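Local coordinates for protein IclR transcriptional regulator (Thermotoga maritima, PDB 1MKM) that probably binds DNA as a transcriptional regulator of the IclR family, joining a winged helix-turn-helix domain to a zinc-binding C-terminal domain, at residues Thr95-His100 / Val215-Val220; Asn166-Pro171 / Asn190-Ile195. All blocks are in the same frame, centred on the assembly; numbering follows the deposited sequence.

Interaction 1: Thr95-His100 / Val215-Val220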
loop_
_atom_site.group_PDB
_atom_site.type_symbol
_atom_site.label_atom_id
_atom_site.label_comp_id
_atom_site.label_asym_id
_atom_site.label_seq_id
_atom_site.Cartn_x
_atom_site.Cartn_y
_atom_site.Cartn_z
ATOM N N THR B 95 -15.185 -21.232 12.432
ATOM C CA THR B 95 -14.122 -21.900 13.175
ATOM C C THR B 95 -12.929 -20.970 13.311
ATOM O O THR B 95 -12.170 -21.058 14.284
ATOM C CB THR B 95 -13.639 -23.184 12.485
ATOM O OG1 THR B 95 -12.960 -22.840 11.272
ATOM C CG2 THR B 95 -14.811 -24.115 12.185
ATOM N N GLY B 96 -12.777 -20.080 12.325
ATOM C CA GLY B 96 -11.680 -19.128 12.313
ATOM C C GLY B 96 -10.401 -19.775 11.815
ATOM O O GLY B 96 -9.331 -19.162 11.795
ATOM N N GLU B 97 -10.526 -21.027 11.391
ATOM C CA GLU B 97 -9.390 -21.791 10.913
ATOM C C GLU B 97 -9.354 -21.891 9.397
ATOM O O GLU B 97 -10.387 -21.788 8.727
ATOM C CB GLU B 97 -9.439 -23.200 11.508
ATOM C CG GLU B 97 -9.595 -23.233 13.015
ATOM C CD GLU B 97 -8.539 -22.418 13.708
ATOM O OE1 GLU B 97 -7.342 -22.662 13.454
ATOM O OE2 GLU B 97 -8.897 -21.528 14.510
ATOM N N THR B 98 -8.148 -22.083 8.866
ATOM C CA THR B 98 -7.940 -22.251 7.436
ATOM C C THR B 98 -8.636 -23.562 7.041
ATOM O O THR B 98 -8.626 -24.534 7.796
ATOM C CB THR B 98 -6.440 -22.323 7.120
ATOM O OG1 THR B 98 -5.819 -21.094 7.522
ATOM C CG2 THR B 98 -6.202 -22.546 5.643
ATOM N N VAL B 99 -9.248 -23.561 5.863
ATOM C CA VAL B 99 -9.992 -24.701 5.330
ATOM C C VAL B 99 -9.395 -25.127 3.985
ATOM O O VAL B 99 -9.072 -24.270 3.168
ATOM C CB VAL B 99 -11.464 -24.295 5.090
ATOM C CG1 VAL B 99 -12.279 -25.476 4.548
ATOM C CG2 VAL B 99 -12.058 -23.755 6.381
ATOM N N HIS B 100 -9.249 -26.433 3.759
ATOM C CA HIS B 100 -8.715 -26.935 2.492
ATOM C C HIS B 100 -9.687 -27.903 1.857
ATOM O O HIS B 100 -10.512 -28.513 2.534
ATOM C CB HIS B 100 -7.385 -27.672 2.686
ATOM C CG HIS B 100 -6.274 -26.804 3.181
ATOM N ND1 HIS B 100 -5.441 -26.106 2.333
ATOM C CD2 HIS B 100 -5.863 -26.515 4.438
ATOM C CE1 HIS B 100 -4.562 -25.423 3.045
ATOM N NE2 HIS B 100 -4.796 -25.653 4.327
ATOM N N VAL B 215 -12.100 -32.503 2.496
ATOM C CA VAL B 215 -12.255 -31.184 3.087
ATOM C C VAL B 215 -11.636 -31.299 4.468
ATOM O O VAL B 215 -11.815 -32.315 5.148
ATOM C CB VAL B 215 -13.739 -30.810 3.242
ATOM C CG1 VAL B 215 -14.398 -30.767 1.894
ATOM C CG2 VAL B 215 -14.451 -31.833 4.112
ATOM N N SER B 216 -10.889 -30.290 4.886
ATOM C CA SER B 216 -10.298 -30.355 6.206
ATOM C C SER B 216 -10.064 -28.985 6.815
ATOM O O SER B 216 -10.053 -27.968 6.112
ATOM C CB SER B 216 -8.987 -31.155 6.169
ATOM O OG SER B 216 -8.013 -30.553 5.348
ATOM N N ILE B 217 -9.911 -28.961 8.134
ATOM C CA ILE B 217 -9.650 -27.721 8.849
ATOM C C ILE B 217 -8.197 -27.822 9.252
ATOM O O ILE B 217 -7.758 -28.872 9.715
ATOM C CB ILE B 217 -10.536 -27.587 10.102
ATOM C CG1 ILE B 217 -11.969 -27.222 9.685
ATOM C CG2 ILE B 217 -9.938 -26.582 11.051
ATOM C CD1 ILE B 217 -12.972 -27.204 10.840
ATOM N N SER B 218 -7.448 -26.739 9.091
ATOM C CA SER B 218 -6.039 -26.785 9.419
ATOM C C SER B 218 -5.593 -25.638 10.297
ATOM O O SER B 218 -6.032 -24.512 10.127
ATOM C CB SER B 218 -5.227 -26.807 8.118
ATOM O OG SER B 218 -5.804 -27.736 7.204
ATOM N N GLY B 219 -4.711 -25.929 11.241
ATOM C CA GLY B 219 -4.219 -24.884 12.110
ATOM C C GLY B 219 -3.079 -25.363 12.979
ATOM O O GLY B 219 -2.621 -26.498 12.843
ATOM N N VAL B 220 -2.612 -24.503 13.871
ATOM C CA VAL B 220 -1.530 -24.896 14.749
ATOM C C VAL B 220 -2.021 -25.960 15.727
ATOM O O VAL B 220 -3.189 -25.965 16.135
ATOM C CB VAL B 220 -0.972 -23.700 15.535
ATOM C CG1 VAL B 220 0.198 -24.156 16.393
ATOM C CG2 VAL B 220 -0.520 -22.619 14.571
HETATM O O HOH W 1 -6.016 -22.229 10.945
#

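Interaction 2: Asn166-Pro171 / Asn190-Ile195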
loop_
_atom_site.group_PDB
_atom_site.type_symbol
_atom_site.label_atom_id
_atom_site.label_comp_id
_atom_site.label_asym_id
_atom_site.label_seq_id
_atom_site.Cartn_x
_atom_site.Cartn_y
_atom_site.Cartn_z
ATOM N N ASN B 166 5.764 -38.419 13.388
ATOM C CA ASN B 166 4.391 -38.874 13.522
ATOM C C ASN B 166 3.833 -39.369 12.186
ATOM O O ASN B 166 2.655 -39.719 12.084
ATOM C CB ASN B 166 3.514 -37.745 14.074
ATOM C CG ASN B 166 4.054 -37.158 15.372
ATOM O OD1 ASN B 166 3.364 -36.405 16.055
ATOM N ND2 ASN B 166 5.294 -37.494 15.711
ATOM N N THR B 167 4.684 -39.402 11.163
ATOM C CA THR B 167 4.273 -39.866 9.842
ATOM C C THR B 167 4.253 -41.394 9.847
ATOM O O THR B 167 5.306 -42.037 9.863
ATOM C CB THR B 167 5.252 -39.398 8.731
ATOM O OG1 THR B 167 5.541 -38.003 8.880
ATOM C CG2 THR B 167 4.640 -39.621 7.356
ATOM N N ILE B 168 3.051 -41.963 9.840
ATOM C CA ILE B 168 2.854 -43.413 9.836
ATOM C C ILE B 168 3.594 -44.091 8.673
ATOM O O ILE B 168 3.341 -43.780 7.508
ATOM C CB ILE B 168 1.354 -43.750 9.713
ATOM C CG1 ILE B 168 0.569 -43.049 10.818
ATOM C CG2 ILE B 168 1.143 -45.246 9.793
ATOM C CD1 ILE B 168 -0.926 -43.309 10.761
ATOM N N THR B 169 4.493 -45.027 8.981
ATOM C CA THR B 169 5.244 -45.721 7.935
ATOM C C THR B 169 4.889 -47.212 7.807
ATOM O O THR B 169 5.491 -47.935 7.014
ATOM C CB THR B 169 6.772 -45.575 8.166
ATOM O OG1 THR B 169 7.097 -44.194 8.365
ATOM C CG2 THR B 169 7.549 -46.079 6.955
ATOM N N ASN B 170 3.903 -47.671 8.571
ATOM C CA ASN B 170 3.507 -49.077 8.519
ATOM C C ASN B 170 2.086 -49.263 8.002
ATOM O O ASN B 170 1.118 -48.805 8.620
ATOM C CB ASN B 170 3.642 -49.726 9.903
ATOM C CG ASN B 170 3.285 -51.208 9.896
ATOM O OD1 ASN B 170 2.138 -51.581 9.649
ATOM N ND2 ASN B 170 4.271 -52.059 10.171
ATOM N N PRO B 171 1.949 -49.956 6.861
ATOM C CA PRO B 171 0.671 -50.242 6.200
ATOM C C PRO B 171 -0.349 -51.015 7.034
ATOM O O PRO B 171 -1.544 -50.966 6.745
ATOM C CB PRO B 171 1.094 -50.996 4.937
ATOM C CG PRO B 171 2.376 -51.656 5.346
ATOM C CD PRO B 171 3.067 -50.562 6.116
ATOM N N ASN B 190 -2.213 -35.757 13.534
ATOM C CA ASN B 190 -1.445 -35.332 14.688
ATOM C C ASN B 190 -0.014 -35.096 14.235
ATOM O O ASN B 190 0.856 -35.935 14.450
ATOM C CB ASN B 190 -1.483 -36.397 15.785
ATOM C CG ASN B 190 -0.789 -35.946 17.059
ATOM O OD1 ASN B 190 -1.196 -34.969 17.689
ATOM N ND2 ASN B 190 0.267 -36.657 17.443
ATOM N N GLU B 191 0.213 -33.954 13.591
ATOM C CA GLU B 191 1.532 -33.580 13.100
ATOM C C GLU B 191 2.182 -34.660 12.244
ATOM O O GLU B 191 3.400 -34.797 12.222
ATOM C CB GLU B 191 2.434 -33.212 14.281
ATOM C CG GLU B 191 2.672 -31.705 14.413
ATOM C CD GLU B 191 2.952 -31.267 15.840
ATOM O OE1 GLU B 191 2.061 -31.459 16.697
ATOM O OE2 GLU B 191 4.053 -30.727 16.102
ATOM N N GLU B 192 1.348 -35.405 11.526
ATOM C CA GLU B 192 1.801 -36.482 10.650
ATOM C C GLU B 192 2.264 -35.937 9.302
ATOM O O GLU B 192 3.115 -36.533 8.651
ATOM C CB GLU B 192 0.669 -37.492 10.415
ATOM C CG GLU B 192 -0.007 -38.007 11.679
ATOM C CD GLU B 192 -1.234 -38.850 11.378
ATOM O OE1 GLU B 192 -1.095 -39.931 10.772
ATOM O OE2 GLU B 192 -2.348 -38.430 11.746
ATOM N N ASN B 193 1.690 -34.818 8.870
ATOM C CA ASN B 193 2.078 -34.227 7.595
ATOM C C ASN B 193 3.113 -33.148 7.856
ATOM O O ASN B 193 4.243 -33.242 7.382
ATOM C CB ASN B 193 0.855 -33.645 6.873
ATOM C CG ASN B 193 1.194 -33.073 5.493
ATOM O OD1 ASN B 193 1.725 -31.966 5.373
ATOM N ND2 ASN B 193 0.887 -33.831 4.452
ATOM N N GLU B 194 2.732 -32.125 8.616
ATOM C CA GLU B 194 3.661 -31.052 8.946
ATOM C C GLU B 194 3.715 -30.793 10.447
ATOM O O GLU B 194 2.686 -30.711 11.117
ATOM C CB GLU B 194 3.292 -29.765 8.205
ATOM C CG GLU B 194 4.314 -29.368 7.144
ATOM C CD GLU B 194 3.946 -28.092 6.409
ATOM O OE1 GLU B 194 2.831 -28.031 5.848
ATOM O OE2 GLU B 194 4.773 -27.154 6.383
ATOM N N ILE B 195 4.929 -30.674 10.974
ATOM C CA ILE B 195 5.116 -30.425 12.395
ATOM C C ILE B 195 4.628 -29.017 12.764
ATOM O O ILE B 195 4.898 -28.036 12.064
ATOM C CB ILE B 195 6.610 -30.632 12.792
ATOM C CG1 ILE B 195 6.891 -29.995 14.156
ATOM C CG2 ILE B 195 7.524 -30.096 11.698
ATOM C CD1 ILE B 195 8.357 -30.052 14.572
#

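Interaction 1: Thr95-His100 / Val215-Val220
V215 meets the backbone of H100 where two adjacent antiparallel strands run side by side. They are 98-105 and 211-220, the two middle strands of the six-stranded sheet in the GAF-like C-terminal domain. V215 CA lies 3.2 Å from H100 O in a CA-H...O contact. S216 and H100 form a hydrogen-bonded pair. H100 N donates to S216 O at 2.9 Å, and S216 N donates back to H100 O. I217 faces V99 in a non-hydrogen-bonded pair. Both side chains lie on the face covered by helix 79-93, and helix 226-246 also packs on I217. The I217 and E97 side chains cross at about a right angle; I217 CG2, anti to the backbone N, touches E97 CB at 3.4 Å. The other branch ends at CD1, tip to tip with T95 CG2 at 3.8 Å. S218 N gives T98 O an almost straight bond of 2.8 Å (168°). The return bond from T98 N to S218 O is weak, and a water takes up the T98 N-H while donating to E97 OE1. On the face that carries T98, H100, S216 and S218, S218 OG comes to the edge of the H100 ring, near its plane and 3.0 Å from H100 CD2. This buried hydroxyl has no hydrogen-bond partner in the model. G219 CA sits 4.1 Å from E97 OE1, while E97 OE2 makes a salt bridge to K223 NZ.

Interaction 2: Asn166-Pro171 / Asn190-Ile195
E192 is the residue that N166, T167 and I168 close around: N166 and I168 on its side chain, T167 on its carbonyl oxygen. Its CG, beside the backbone N (chi1 -51°), lies 3.2 Å from N166 O. Its CB is also close to that carbonyl oxygen, so residues 190-195 offer this oxygen aliphatic carbons and not a donor. Beyond CG the chain is extended. It runs alongside I168, both pointing the same way, and E192 OE1 comes to 3.4 Å from I168 CD1. E177 of helix 171-184 touches both side chains. The other carboxylate oxygen is held by charge. E192 OE2 makes a salt bridge to K140 NZ and accepts N190 N at 3.2 Å on its anti lone pair, through a bent bond (140°). At the backbone of the same residue, T167 OG1 comes to 2.8 Å from E192 O. T167 OG1 accepts a hydrogen bond from T164 N.

The contact joins two connecting loops of the C-terminal domain. Residues 190-195 lie in the turn of the beta hairpin formed by strands 187-190 and 197-205. Residues 166-171 lead into helix 171-184, where N170 is the N-cap and its OD1 accepts from R172 N and V173 N.

The side toward N190 is more open to solvent, and no hydrogen bond joins the two segments there. Here the N166 and N190 amides cross obliquely, with their planes only 18° apart, yet do not pair. N166 OD1 is 3.4 Å from N190 ND2, at a poor angle for a hydrogen bond. The same oxygen is 3.0 Å from N190 O, where two acceptors face each other. N166 CB rests against E191 O at 3.5 Å, and T164 OG1 hydrogen-bonds to that carbonyl.

Interaction 1 and interaction 2 lie in the same C-terminal domain. Their centres are about 18 Å apart and their nearest atoms about 7 Å, so they do not touch. Both lie near D189 and C199, residues seen to bind zinc in this protein. From interaction 1, the S218 side chain is about 4 Å from that of C199, and the S216 side chain is about 4 Å from a zinc ion. From interaction 2, the E192 side chain is about 3 Å from that of D189 but about 9 Å from the zinc. D189 OD1 also accepts from E192 N and N193 N. Interaction 1 approaches the site from the sheet; interaction 2 reaches D189 from the hairpin turn.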